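WipB (Legionella pneumophila, PDB 5NNY) is a translocated Ser/Thr phosphatase that targets the host lysosomal nutrient-sensing machinery, the chain described here being its phosphatase domain. Local coordinates at residues Y42-L47 / E69-Q74; P57-E62 / Q165-A170; L126-I131 / F207-I212; G153-G158 / T284-E289. One frame throughout, in Å; residues are numbered along the deposited sequence. Where two conformers were deposited one is given.

Contact 1. Residues Y42-L47 / E69-Q74; sequences YTLPEL and EEIKKQ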
loop_
_atom_site.group_PDB
_atom_site.type_symbol
_atom_site.label_atom_id
_atom_site.label_comp_id
_atom_site.label_asym_id
_atom_site.label_seq_id
_atom_site.Cartn_x
_atom_site.Cartn_y
_atom_site.Cartn_z
ATOM N N TYR A 42 10.788 15.349 -8.159
ATOM C CA TYR A 42 11.026 14.002 -7.661
ATOM C C TYR A 42 12.511 13.674 -7.593
ATOM O O TYR A 42 12.939 12.929 -6.700
ATOM C CB TYR A 42 10.283 12.950 -8.519
ATOM C CG TYR A 42 10.346 11.626 -7.807
ATOM C CD1 TYR A 42 9.588 11.414 -6.660
ATOM C CD2 TYR A 42 11.235 10.628 -8.205
ATOM C CE1 TYR A 42 9.688 10.223 -5.933
ATOM C CE2 TYR A 42 11.333 9.426 -7.491
ATOM C CZ TYR A 42 10.566 9.244 -6.345
ATOM O OH TYR A 42 10.658 8.063 -5.622
ATOM N N THR A 43 13.329 14.236 -8.488
ATOM C CA THR A 43 14.751 13.901 -8.517
ATOM C C THR A 43 15.628 15.059 -8.060
ATOM O O THR A 43 16.815 15.097 -8.382
ATOM C CB THR A 43 15.181 13.407 -9.902
ATOM O OG1 THR A 43 14.957 14.411 -10.899
ATOM C CG2 THR A 43 14.381 12.171 -10.279
ATOM N N LEU A 44 15.061 15.998 -7.303
ATOM C CA LEU A 44 15.855 17.075 -6.722
ATOM C C LEU A 44 16.992 16.479 -5.900
ATOM O O LEU A 44 16.738 15.655 -5.020
ATOM C CB LEU A 44 14.994 17.964 -5.823
ATOM C CG LEU A 44 14.104 19.035 -6.454
ATOM C CD1 LEU A 44 13.150 19.645 -5.423
ATOM C CD2 LEU A 44 14.975 20.109 -7.067
ATOM N N PRO A 45 18.245 16.869 -6.148
ATOM C CA PRO A 45 19.352 16.328 -5.339
ATOM C C PRO A 45 19.146 16.458 -3.843
ATOM O O PRO A 45 19.501 15.535 -3.102
ATOM C CB PRO A 45 20.556 17.147 -5.822
ATOM C CG PRO A 45 20.223 17.433 -7.267
ATOM C CD PRO A 45 18.725 17.610 -7.332
ATOM N N GLU A 46 18.576 17.573 -3.370
ATOM C CA GLU A 46 18.432 17.751 -1.933
ATOM C C GLU A 46 17.468 16.752 -1.310
ATOM O O GLU A 46 17.488 16.591 -0.087
ATOM C CB GLU A 46 17.977 19.180 -1.620
ATOM C CG GLU A 46 16.677 19.555 -2.296
ATOM C CD GLU A 46 16.147 20.914 -1.840
ATOM O OE1 GLU A 46 15.294 21.481 -2.560
ATOM O OE2 GLU A 46 16.587 21.397 -0.777
ATOM N N LEU A 47 16.671 16.044 -2.116
ATOM C CA LEU A 47 15.749 15.031 -1.613
ATOM C C LEU A 47 16.264 13.600 -1.748
ATOM O O LEU A 47 15.536 12.671 -1.385
ATOM C CB LEU A 47 14.393 15.126 -2.331
ATOM C CG LEU A 47 13.580 16.412 -2.155
ATOM C CD1 LEU A 47 12.275 16.315 -2.981
ATOM C CD2 LEU A 47 13.231 16.620 -0.704
ATOM N N GLU A 69 9.076 23.404 2.591
ATOM C CA GLU A 69 7.858 24.163 2.311
ATOM C C GLU A 69 7.772 24.550 0.839
ATOM O O GLU A 69 6.701 24.457 0.229
ATOM C CB GLU A 69 7.794 25.426 3.181
ATOM C CG GLU A 69 7.763 25.196 4.696
ATOM C CD GLU A 69 6.368 24.984 5.265
ATOM O OE1 GLU A 69 5.424 24.727 4.486
ATOM O OE2 GLU A 69 6.221 25.082 6.505
ATOM N N GLU A 70 8.881 25.014 0.255
ATOM C CA GLU A 70 8.837 25.423 -1.148
ATOM C C GLU A 70 8.576 24.234 -2.065
ATOM O O GLU A 70 7.828 24.352 -3.042
ATOM C CB GLU A 70 10.133 26.130 -1.542
ATOM C CG GLU A 70 10.637 27.177 -0.529
ATOM C CD GLU A 70 9.664 28.322 -0.225
ATOM O OE1 GLU A 70 8.446 28.095 -0.079
ATOM O OE2 GLU A 70 10.136 29.474 -0.101
ATOM N N ILE A 71 9.177 23.079 -1.762
ATOM C CA ILE A 71 8.905 21.867 -2.543
ATOM C C ILE A 71 7.438 21.481 -2.410
ATOM O O ILE A 71 6.762 21.154 -3.398
ATOM C CB ILE A 71 9.817 20.714 -2.073
ATOM C CG1 ILE A 71 11.262 20.932 -2.543
ATOM C CG2 ILE A 71 9.236 19.343 -2.511
ATOM C CD1 ILE A 71 12.328 20.130 -1.717
ATOM N N LYS A 72 6.931 21.510 -1.178
ATOM C CA LYS A 72 5.579 21.046 -0.893
ATOM C C LYS A 72 4.537 21.894 -1.610
ATOM O O LYS A 72 3.596 21.364 -2.213
ATOM C CB LYS A 72 5.337 21.064 0.615
ATOM C CG LYS A 72 3.912 20.709 1.042
ATOM C CD LYS A 72 3.786 20.860 2.557
ATOM C CE LYS A 72 2.349 20.944 3.029
ATOM N NZ LYS A 72 2.254 21.271 4.485
ATOM N N LYS A 73 4.672 23.218 -1.549
ATOM C CA LYS A 73 3.652 24.039 -2.188
ATOM C C LYS A 73 3.658 23.835 -3.701
ATOM O O LYS A 73 2.595 23.755 -4.320
ATOM C CB LYS A 73 3.830 25.514 -1.805
ATOM C CG LYS A 73 4.981 26.217 -2.467
ATOM C CD LYS A 73 5.456 27.411 -1.653
ATOM C CE LYS A 73 4.362 28.434 -1.436
ATOM N NZ LYS A 73 4.940 29.752 -1.037
ATOM N N GLN A 74 4.838 23.695 -4.316
ATOM C CA GLN A 74 4.850 23.498 -5.759
ATOM C C GLN A 74 4.362 22.102 -6.117
ATOM O O GLN A 74 3.652 21.924 -7.118
ATOM C CB GLN A 74 6.237 23.745 -6.373
ATOM C CG GLN A 74 6.089 23.713 -7.911
ATOM C CD GLN A 74 7.350 23.913 -8.729
ATOM O OE1 GLN A 74 8.466 23.915 -8.226
ATOM N NE2 GLN A 74 7.159 24.096 -10.024
#

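Contact 2. Residues P57-E62 / Q165-A170; sequences PVFSAE and QEAIAA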
loop_
_atom_site.group_PDB
_atom_site.type_symbol
_atom_site.label_atom_id
_atom_site.label_comp_id
_atom_site.label_asym_id
_atom_site.label_seq_id
_atom_site.Cartn_x
_atom_site.Cartn_y
_atom_site.Cartn_z
ATOM N N PRO A 57 20.146 15.580 1.564
ATOM C CA PRO A 57 20.762 16.834 2.040
ATOM C C PRO A 57 19.804 17.777 2.745
ATOM O O PRO A 57 20.222 18.484 3.679
ATOM C CB PRO A 57 21.307 17.449 0.748
ATOM C CG PRO A 57 21.672 16.243 -0.084
ATOM C CD PRO A 57 20.583 15.222 0.201
ATOM N N VAL A 58 18.527 17.803 2.342
ATOM C CA VAL A 58 17.586 18.780 2.896
ATOM C C VAL A 58 17.479 18.635 4.415
ATOM O O VAL A 58 17.300 19.623 5.133
ATOM C CB VAL A 58 16.211 18.657 2.205
ATOM C CG1 VAL A 58 15.601 17.265 2.387
ATOM C CG2 VAL A 58 15.254 19.720 2.717
ATOM N N PHE A 59 17.626 17.413 4.935
ATOM C CA PHE A 59 17.377 17.204 6.355
ATOM C C PHE A 59 18.566 17.553 7.238
ATOM O O PHE A 59 18.415 17.579 8.462
ATOM C CB PHE A 59 16.939 15.758 6.591
ATOM C CG PHE A 59 15.655 15.421 5.900
ATOM C CD1 PHE A 59 14.482 16.073 6.254
ATOM C CD2 PHE A 59 15.618 14.477 4.885
ATOM C CE1 PHE A 59 13.292 15.785 5.618
ATOM C CE2 PHE A 59 14.421 14.174 4.241
ATOM C CZ PHE A 59 13.257 14.830 4.605
ATOM N N SER A 60 19.730 17.823 6.660
ATOM C CA SER A 60 20.853 18.345 7.423
ATOM C C SER A 60 21.023 19.845 7.229
ATOM O O SER A 60 21.935 20.439 7.815
ATOM C CB SER A 60 22.143 17.621 7.039
ATOM O OG SER A 60 22.663 18.152 5.840
ATOM N N ALA A 61 20.164 20.464 6.429
ATOM C CA ALA A 61 20.288 21.877 6.137
ATOM C C ALA A 61 19.671 22.702 7.254
ATOM O O ALA A 61 18.634 22.344 7.823
ATOM C CB ALA A 61 19.618 22.211 4.801
ATOM N N GLU A 62 20.318 23.827 7.556
ATOM C CA GLU A 62 19.813 24.713 8.594
ATOM C C GLU A 62 18.440 25.258 8.229
ATOM O O GLU A 62 17.585 25.443 9.102
ATOM C CB GLU A 62 20.800 25.857 8.833
ATOM C CG GLU A 62 22.263 25.524 8.506
ATOM C CD GLU A 62 22.546 25.463 6.993
ATOM O OE1 GLU A 62 23.094 24.440 6.521
ATOM O OE2 GLU A 62 22.194 26.428 6.278
ATOM N N GLN A 165 8.598 11.405 8.281
ATOM C CA GLN A 165 8.776 11.724 9.699
ATOM C C GLN A 165 9.634 12.961 9.897
ATOM O O GLN A 165 9.316 13.824 10.722
ATOM C CB GLN A 165 9.416 10.535 10.411
ATOM C CG GLN A 165 8.531 9.335 10.442
ATOM C CD GLN A 165 9.257 8.119 10.968
ATOM O OE1 GLN A 165 10.359 7.799 10.523
ATOM N NE2 GLN A 165 8.642 7.434 11.916
ATOM N N GLU A 166 10.745 13.045 9.174
ATOM C CA GLU A 166 11.632 14.189 9.319
ATOM C C GLU A 166 10.982 15.466 8.814
ATOM O O GLU A 166 11.206 16.549 9.371
ATOM C CB GLU A 166 12.919 13.939 8.554
ATOM C CG GLU A 166 13.693 12.755 9.075
ATOM C CD GLU A 166 14.945 12.563 8.278
ATOM O OE1 GLU A 166 14.910 11.831 7.261
ATOM O OE2 GLU A 166 15.950 13.198 8.648
ATOM N N ALA A 167 10.216 15.377 7.729
ATOM C CA ALA A 167 9.555 16.582 7.241
ATOM C C ALA A 167 8.503 17.052 8.234
ATOM O O ALA A 167 8.317 18.259 8.435
ATOM C CB ALA A 167 8.945 16.345 5.858
ATOM N N ILE A 168 7.813 16.114 8.882
ATOM C CA ILE A 168 6.856 16.514 9.907
ATOM C C ILE A 168 7.584 17.135 11.092
ATOM O O ILE A 168 7.159 18.168 11.631
ATOM C CB ILE A 168 5.992 15.319 10.337
ATOM C CG1 ILE A 168 5.097 14.875 9.177
ATOM C CG2 ILE A 168 5.145 15.698 11.528
ATOM C CD1 ILE A 168 4.429 13.519 9.430
ATOM N N ALA A 169 8.700 16.526 11.502
ATOM C CA ALA A 169 9.488 17.062 12.608
ATOM C C ALA A 169 10.005 18.464 12.303
ATOM O O ALA A 169 10.117 19.305 13.211
ATOM C CB ALA A 169 10.657 16.130 12.927
ATOM N N ALA A 170 10.321 18.740 11.033
ATOM C CA ALA A 170 10.820 20.054 10.647
ATOM C C ALA A 170 9.714 21.089 10.555
ATOM O O ALA A 170 10.007 22.261 10.284
ATOM C CB ALA A 170 11.563 19.971 9.309
HETATM O O HOH W 1 15.822 16.485 9.643
#

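Contact 3. Residues L126-I131 / F207-I212; sequences LSNHGI and FSHAGI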
loop_
_atom_site.group_PDB
_atom_site.type_symbol
_atom_site.label_atom_id
_atom_site.label_comp_id
_atom_site.label_asym_id
_atom_site.label_seq_id
_atom_site.Cartn_x
_atom_site.Cartn_y
_atom_site.Cartn_z
ATOM N N LEU A 126 -2.635 -5.233 0.851
ATOM C CA LEU A 126 -1.853 -5.091 2.081
ATOM C C LEU A 126 -0.458 -5.689 1.921
ATOM O O LEU A 126 -0.293 -6.800 1.395
ATOM C CB LEU A 126 -2.587 -5.771 3.247
ATOM C CG LEU A 126 -2.038 -5.529 4.656
ATOM C CD1 LEU A 126 -2.117 -4.044 4.998
ATOM C CD2 LEU A 126 -2.771 -6.365 5.710
ATOM N N SER A 127 0.556 -4.938 2.372
ATOM C CA SER A 127 1.941 -5.369 2.300
ATOM C C SER A 127 2.615 -5.085 3.632
ATOM O O SER A 127 2.089 -4.350 4.477
ATOM C CB SER A 127 2.716 -4.671 1.161
ATOM O OG SER A 127 2.856 -3.260 1.358
ATOM N N ASN A 128 3.802 -5.679 3.802
ATOM C CA ASN A 128 4.589 -5.419 4.999
ATOM C C ASN A 128 4.996 -3.950 5.077
ATOM O O ASN A 128 5.000 -3.362 6.166
ATOM C CB ASN A 128 5.818 -6.336 5.048
ATOM C CG ASN A 128 6.482 -6.534 3.680
ATOM O OD1 ASN A 128 5.893 -7.116 2.763
ATOM N ND2 ASN A 128 7.734 -6.093 3.560
ATOM N N HIS A 129 5.306 -3.331 3.928
ATOM C CA HIS A 129 5.673 -1.914 3.933
ATOM C C HIS A 129 4.472 -1.048 4.311
ATOM O O HIS A 129 4.557 -0.186 5.194
ATOM C CB HIS A 129 6.227 -1.498 2.563
ATOM C CG HIS A 129 7.594 -2.026 2.261
ATOM N ND1 HIS A 129 8.750 -1.380 2.647
ATOM C CD2 HIS A 129 7.992 -3.127 1.578
ATOM C CE1 HIS A 129 9.799 -2.069 2.233
ATOM N NE2 HIS A 129 9.366 -3.132 1.581
ATOM N N GLY A 130 3.358 -1.279 3.665
ATOM C CA GLY A 130 2.166 -0.533 3.947
ATOM C C GLY A 130 1.626 -0.692 5.358
ATOM O O GLY A 130 1.141 0.204 5.964
ATOM N N ILE A 131 1.833 -1.866 5.920
ATOM C CA ILE A 131 1.399 -2.137 7.255
ATOM C C ILE A 131 2.160 -1.267 8.310
ATOM O O ILE A 131 1.664 -1.005 9.327
ATOM C CB ILE A 131 1.456 -3.649 7.516
ATOM C CG1 ILE A 131 0.183 -4.148 8.107
ATOM C CG2 ILE A 131 2.610 -4.008 8.377
ATOM C CD1 ILE A 131 0.039 -5.624 7.959
ATOM N N PHE A 207 -5.502 -11.821 -6.436
ATOM C CA PHE A 207 -4.394 -10.878 -6.313
ATOM C C PHE A 207 -3.993 -10.742 -4.855
ATOM O O PHE A 207 -4.843 -10.671 -3.966
ATOM C CB PHE A 207 -4.749 -9.488 -6.862
ATOM C CG PHE A 207 -5.059 -9.469 -8.348
ATOM C CD1 PHE A 207 -6.342 -9.700 -8.803
ATOM C CD2 PHE A 207 -4.063 -9.201 -9.271
ATOM C CE1 PHE A 207 -6.631 -9.675 -10.166
ATOM C CE2 PHE A 207 -4.338 -9.171 -10.632
ATOM C CZ PHE A 207 -5.621 -9.410 -11.080
ATOM N N SER A 208 -2.690 -10.706 -4.622
ATOM C CA SER A 208 -2.163 -10.517 -3.282
ATOM C C SER A 208 -0.797 -9.886 -3.449
ATOM O O SER A 208 -0.223 -9.910 -4.535
ATOM C CB SER A 208 -2.075 -11.836 -2.506
ATOM O OG SER A 208 -1.212 -12.757 -3.163
ATOM N N HIS A 209 -0.298 -9.280 -2.368
ATOM C CA HIS A 209 1.033 -8.692 -2.443
ATOM C C HIS A 209 2.113 -9.760 -2.638
ATOM O O HIS A 209 3.067 -9.560 -3.405
ATOM C CB HIS A 209 1.316 -7.867 -1.180
ATOM C CG HIS A 209 2.753 -7.483 -1.046
ATOM N ND1 HIS A 209 3.360 -6.574 -1.888
ATOM C CD2 HIS A 209 3.712 -7.907 -0.196
ATOM C CE1 HIS A 209 4.629 -6.436 -1.544
ATOM N NE2 HIS A 209 4.866 -7.232 -0.520
ATOM N N ALA A 210 1.976 -10.904 -1.967
ATOM C CA ALA A 210 2.987 -11.955 -1.951
ATOM C C ALA A 210 2.340 -13.289 -2.295
ATOM O O ALA A 210 1.117 -13.404 -2.371
ATOM C CB ALA A 210 3.677 -12.048 -0.577
ATOM N N GLY A 211 3.171 -14.314 -2.470
ATOM C CA GLY A 211 2.663 -15.609 -2.913
ATOM C C GLY A 211 1.881 -16.326 -1.821
ATOM O O GLY A 211 2.404 -16.591 -0.729
ATOM N N ILE A 212 0.631 -16.675 -2.118
ATOM C CA ILE A 212 -0.239 -17.405 -1.208
ATOM C C ILE A 212 -0.922 -18.527 -1.977
ATOM O O ILE A 212 -0.764 -18.669 -3.194
ATOM C CB ILE A 212 -1.302 -16.501 -0.574
ATOM C CG1 ILE A 212 -2.184 -15.923 -1.692
ATOM C CG2 ILE A 212 -0.631 -15.388 0.265
ATOM C CD1 ILE A 212 -3.488 -15.312 -1.208
HETATM O O HOH W 2 -1.742 -8.788 0.204
#

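Contact 4. Residues G153-G158 / T284-E289; sequences GNIQHG and TVWGRE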
loop_
_atom_site.group_PDB
_atom_site.type_symbol
_atom_site.label_atom_id
_atom_site.label_comp_id
_atom_site.label_asym_id
_atom_site.label_seq_id
_atom_site.Cartn_x
_atom_site.Cartn_y
_atom_site.Cartn_z
ATOM N N GLY A 153 10.120 -0.963 11.619
ATOM C CA GLY A 153 11.227 -0.350 10.907
ATOM C C GLY A 153 12.521 -1.131 10.994
ATOM O O GLY A 153 13.429 -0.896 10.186
ATOM N N ASN A 154 12.628 -2.042 11.967
ATOM C CA ASN A 154 13.804 -2.892 12.104
ATOM C C ASN A 154 13.895 -3.953 11.014
ATOM O O ASN A 154 14.959 -4.562 10.853
ATOM C CB ASN A 154 13.804 -3.617 13.453
ATOM C CG ASN A 154 14.131 -2.716 14.614
ATOM O OD1 ASN A 154 14.705 -1.638 14.445
ATOM N ND2 ASN A 154 13.779 -3.164 15.820
ATOM N N ILE A 155 12.810 -4.234 10.292
ATOM C CA ILE A 155 12.805 -5.367 9.365
ATOM C C ILE A 155 12.677 -4.948 7.925
ATOM O O ILE A 155 12.555 -5.814 7.047
ATOM C CB ILE A 155 11.708 -6.390 9.711
ATOM C CG1 ILE A 155 10.320 -5.764 9.572
ATOM C CG2 ILE A 155 11.946 -6.935 11.105
ATOM C CD1 ILE A 155 9.189 -6.678 9.973
ATOM N N GLN A 156 12.658 -3.650 7.645
ATOM C CA GLN A 156 12.559 -3.207 6.266
ATOM C C GLN A 156 13.068 -1.780 6.201
ATOM O O GLN A 156 13.048 -1.048 7.193
ATOM C CB GLN A 156 11.120 -3.314 5.748
ATOM C CG GLN A 156 10.138 -2.492 6.572
ATOM C CD GLN A 156 8.691 -2.918 6.365
ATOM O OE1 GLN A 156 8.409 -3.955 5.760
ATOM N NE2 GLN A 156 7.769 -2.115 6.872
ATOM N N HIS A 157 13.534 -1.400 5.027
ATOM C CA HIS A 157 14.004 -0.047 4.814
ATOM C C HIS A 157 12.840 0.779 4.294
ATOM O O HIS A 157 12.113 0.352 3.392
ATOM C CB HIS A 157 15.202 -0.024 3.871
ATOM C CG HIS A 157 16.480 -0.423 4.544
ATOM N ND1 HIS A 157 17.587 -0.870 3.856
ATOM C CD2 HIS A 157 16.818 -0.448 5.858
ATOM C CE1 HIS A 157 18.552 -1.153 4.716
ATOM N NE2 HIS A 157 18.111 -0.901 5.936
ATOM N N GLY A 158 12.622 1.914 4.928
ATOM C CA GLY A 158 11.490 2.759 4.636
ATOM C C GLY A 158 11.930 4.191 4.497
ATOM O O GLY A 158 11.434 5.064 5.214
ATOM N N THR A 284 0.251 -14.178 5.144
ATOM C CA THR A 284 -0.229 -13.697 3.846
ATOM C C THR A 284 0.613 -12.525 3.333
ATOM O O THR A 284 1.043 -12.515 2.175
ATOM C CB THR A 284 -1.709 -13.313 3.952
ATOM O OG1 THR A 284 -2.479 -14.476 4.258
ATOM C CG2 THR A 284 -2.222 -12.722 2.636
ATOM N N VAL A 285 0.867 -11.520 4.170
ATOM C CA VAL A 285 1.610 -10.364 3.671
ATOM C C VAL A 285 3.064 -10.729 3.392
ATOM O O VAL A 285 3.703 -10.115 2.533
ATOM C CB VAL A 285 1.505 -9.150 4.626
ATOM C CG1 VAL A 285 0.055 -8.672 4.726
ATOM C CG2 VAL A 285 2.091 -9.461 6.009
ATOM N N TRP A 286 3.628 -11.707 4.123
ATOM C CA TRP A 286 5.013 -12.096 3.846
ATOM C C TRP A 286 5.122 -13.243 2.843
ATOM O O TRP A 286 6.227 -13.529 2.370
ATOM C CB TRP A 286 5.756 -12.472 5.149
ATOM C CG TRP A 286 6.155 -11.252 6.010
ATOM C CD1 TRP A 286 5.517 -10.786 7.121
ATOM C CD2 TRP A 286 7.266 -10.369 5.782
ATOM N NE1 TRP A 286 6.167 -9.662 7.605
ATOM C CE2 TRP A 286 7.239 -9.388 6.794
ATOM C CE3 TRP A 286 8.283 -10.318 4.820
ATOM C CZ2 TRP A 286 8.188 -8.380 6.875
ATOM C CZ3 TRP A 286 9.202 -9.308 4.886
ATOM C CH2 TRP A 286 9.162 -8.358 5.912
ATOM N N GLY A 287 4.014 -13.885 2.488
ATOM C CA GLY A 287 4.079 -14.973 1.515
ATOM C C GLY A 287 4.756 -16.215 2.054
ATOM O O GLY A 287 5.437 -16.927 1.300
ATOM N N ARG A 288 4.583 -16.497 3.346
ATOM C CA ARG A 288 5.256 -17.606 4.018
ATOM C C ARG A 288 4.335 -18.808 4.179
ATOM O O ARG A 288 3.112 -18.699 4.076
ATOM C CB ARG A 288 5.761 -17.187 5.405
ATOM C CG ARG A 288 6.635 -15.954 5.397
ATOM C CD ARG A 288 7.806 -16.137 4.435
ATOM N NE ARG A 288 8.715 -14.997 4.517
ATOM C CZ ARG A 288 9.582 -14.656 3.575
ATOM N NH1 ARG A 288 9.668 -15.373 2.464
ATOM N NH2 ARG A 288 10.365 -13.597 3.744
ATOM N N GLU A 289 4.941 -19.948 4.505
ATOM C CA GLU A 289 4.203 -21.198 4.598
ATOM C C GLU A 289 3.108 -21.128 5.651
ATOM O O GLU A 289 3.343 -20.735 6.794
ATOM C CB GLU A 289 5.153 -22.362 4.910
ATOM C CG GLU A 289 4.423 -23.709 5.046
ATOM C CD GLU A 289 5.331 -24.931 4.829
ATOM O OE1 GLU A 289 4.794 -26.018 4.533
ATOM O OE2 GLU A 289 6.569 -24.813 4.938
#

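Contact 1. Residues Y42-L47 / E69-Q74
Ile-71 of helix 64-79 sends its side chain into the turn formed by residues 42-47, where Leu-44 and Leu-47 receive it tip to tip. The turn follows helix 32-42: Thr-43 is the first residue to leave the helical conformation, and residues 45-47 then make a short 3-10 segment, drawn together by a backbone bond from Leu-47 N to Leu-44 O. The turn presents two leucines to Ile-71. In Ile-71, CG1 lies anti to the carbonyl carbon (chi1 -73°), and the extended second torsion carries CD1 straight out from the helix. That methyl is the focus of the contact. It lies 3.8 Å from Leu-47 CD2 and 4.0 Å from Leu-47 CD1, so both branches of this buried leucine straddle it. Leu-44 comes in with one branch, its CD1 lying 3.7 Å from Ile-71 CG1, one carbon further back along the chain. Glu-46 reaches the same methyl from the opposite direction; its OE1 is 3.4 Å from Ile-71 CD1, a van der Waals approach. The other carboxylate oxygen, OE2, belongs to a salt bridge with Arg-67, one helical turn before Ile-71, so the acid is tied to the helix that the leucines pack on. Residues 69-74 lie in a region predicted to form a coiled coil; here Ile-71 packs against Ile-41 near the end of helix 32-42 and the turn after it. With no hydrogen bond between the two segments, the join is essentially apolar, a dispersion contact centred on one methyl group, and the Glu-46 to Arg-67 pair supplies the polar tie beside it.

Contact 2. Residues P57-E62 / Q165-A170
Glu-166 lies flat against the ring of Phe-59, a CH-pi contact prolonged by a stacked carboxylate, and so joins helix 159-169 to the loop before helix 64-79, two parts of the same phosphatase domain. The contact lies at the periphery of this calcineurin-like phosphoesterase fold, about 24 Å from the centre of the chain to the centre of the contact. Glu-166 CB sits over the ring face, 3.8 Å from the centroid of Phe-59 and 28° off the normal, nearest the CD1 and CE1 side. From there the chain runs extended across the ring, CG standing anti to the carbonyl carbon, until CD arrives 3.8 Å from Phe-59 CG. The carboxylate plane is turned only 27° from that of the ring, and its two oxygens settle over different parts of the aromatic residue. OE1 hangs near the rim, 3.6 Å from Phe-59 CD2. OE2 reaches back to the root of the side chain, 3.4 Å from Phe-59 CB. The opposite ring face is filled from within the loop itself by Val-58, whose CG1 stands over the ring centre, so the phenyl is held between a valine methyl and a glutamate chain. Beyond CE1 of the ring comes Ala-167, which adds a looser apolar contact through its CB. Glu-55 brings a second carboxylate close to OE2; two acids so near would probably raise the proton affinity of one or both. Val-58 also packs on Arg-67 and Leu-68, placing this loop against helix 64-79. A water also links the two segments: it donates to Phe-59 O at 3.1 Å and, more weakly, to Glu-166 OE2 at 3.4 Å.

Contact 3. Residues L126-I131 / F207-I212
Ser-127 lays its CB over the middle of the His-209 ring, a CH-pi contact 3.5 Å from the centroid and only 5° off the normal. The imidazole is brought beneath it because CG of His-209 stands anti to the backbone N (chi1 167°). Asn-128 comes across the same ring at about a right angle, its amide plane turned 57° from the imidazole; its OD1 lies 3.4 Å from His-209 NE2. At the near end of the side chain, Leu-126 O approaches His-209 CB to 3.2 Å, and a water links the backbones, giving to Leu-126 O at 2.7 Å and accepting from His-209 N at 3.0 Å. Ser-127 is also the N-cap of helix 128-138, its OG taking the N-H of Gly-130 at 3.1 Å. Both turns leave strands of the central mixed sheet, 121-125 and 203-208, as in calcineurin-like phosphoesterases, where such turns carry the active site. His-209 ND1 is bonded to Ile-94 O, and its side chain touches Asp-10 and Asp-96. With one face packed and ND1 anchored, the imidazole is probably held in a defined orientation at the strand ends, where relatives of this fold place their active site.

Contact 4. Residues G153-G158 / T284-E289
Ile-155 carries CG1 in the position between the backbone N and the carbonyl carbon (chi1 63°) and then extends (chi2 -177°), which drives CD1 out toward Trp-286; the indole is turned to meet it by a first torsion of -75°, with CG anti to the carbonyl carbon. The loop between helices 150-153 and 159-169 is thereby joined to the C-terminal end of helix 280-286. The two side chains approach at a slant. CD1 of Ile-155 arrives at the edge of the indole, near its plane, and stops 3.7 Å from CZ2 on the six-membered ring. It is thus the rim of the tryptophan that the isoleucine touches. Gln-156 makes a looser contact beside it, OE1 lying 4.5 Å from Trp-286 CH2. Its amide is busy elsewhere: NE2 gives to the Glu-132 carboxylate and to Asn-128 O, both on helix 128-138, which settles the loop 153-158 against that helix. Met-265 and Tyr-266 of helix 262-270 pack on Ile-155, and Met-265 also touches Trp-286, so the two side chains share an apolar neighbour. Gly-287, with positive phi, is the C-prime residue of a Schellman motif, in which Arg-288 N returns to Ala-283 O and Gly-287 N makes a weak 3.3 Å bond to Thr-284 O. The guanidinium of Arg-288 folds back over Trp-286 O, and its NE is bonded to Gly-268 O. No hydrogen bond crosses between the segments: the union is a small hydrophobic edge contact, with the polar bonds of Gln-156 and Arg-288 made to neighbouring helices instead of across it.

The four contacts fall into two pairs. Contacts 1 and 2, centres 12 Å apart, share the region around helix 64-79 and are joined where Glu-46 O meets Val-58 N at 2.9 Å. Contacts 3 and 4, centres 9 Å apart, meet near the probable active site: Asn-128 ND2 packs 3.6 Å from Trp-286 CH2, and Val-285 O lies 3.5 Å from His-209 CD2. Between the pairs, the centres of contacts 2 and 4 are about 27 Å apart, though their nearest atoms approach to about 6 Å. Helix 159-169 bridges the pairs, following loop 153-158 directly, its last residues including those that meet Phe-59 in contact 2.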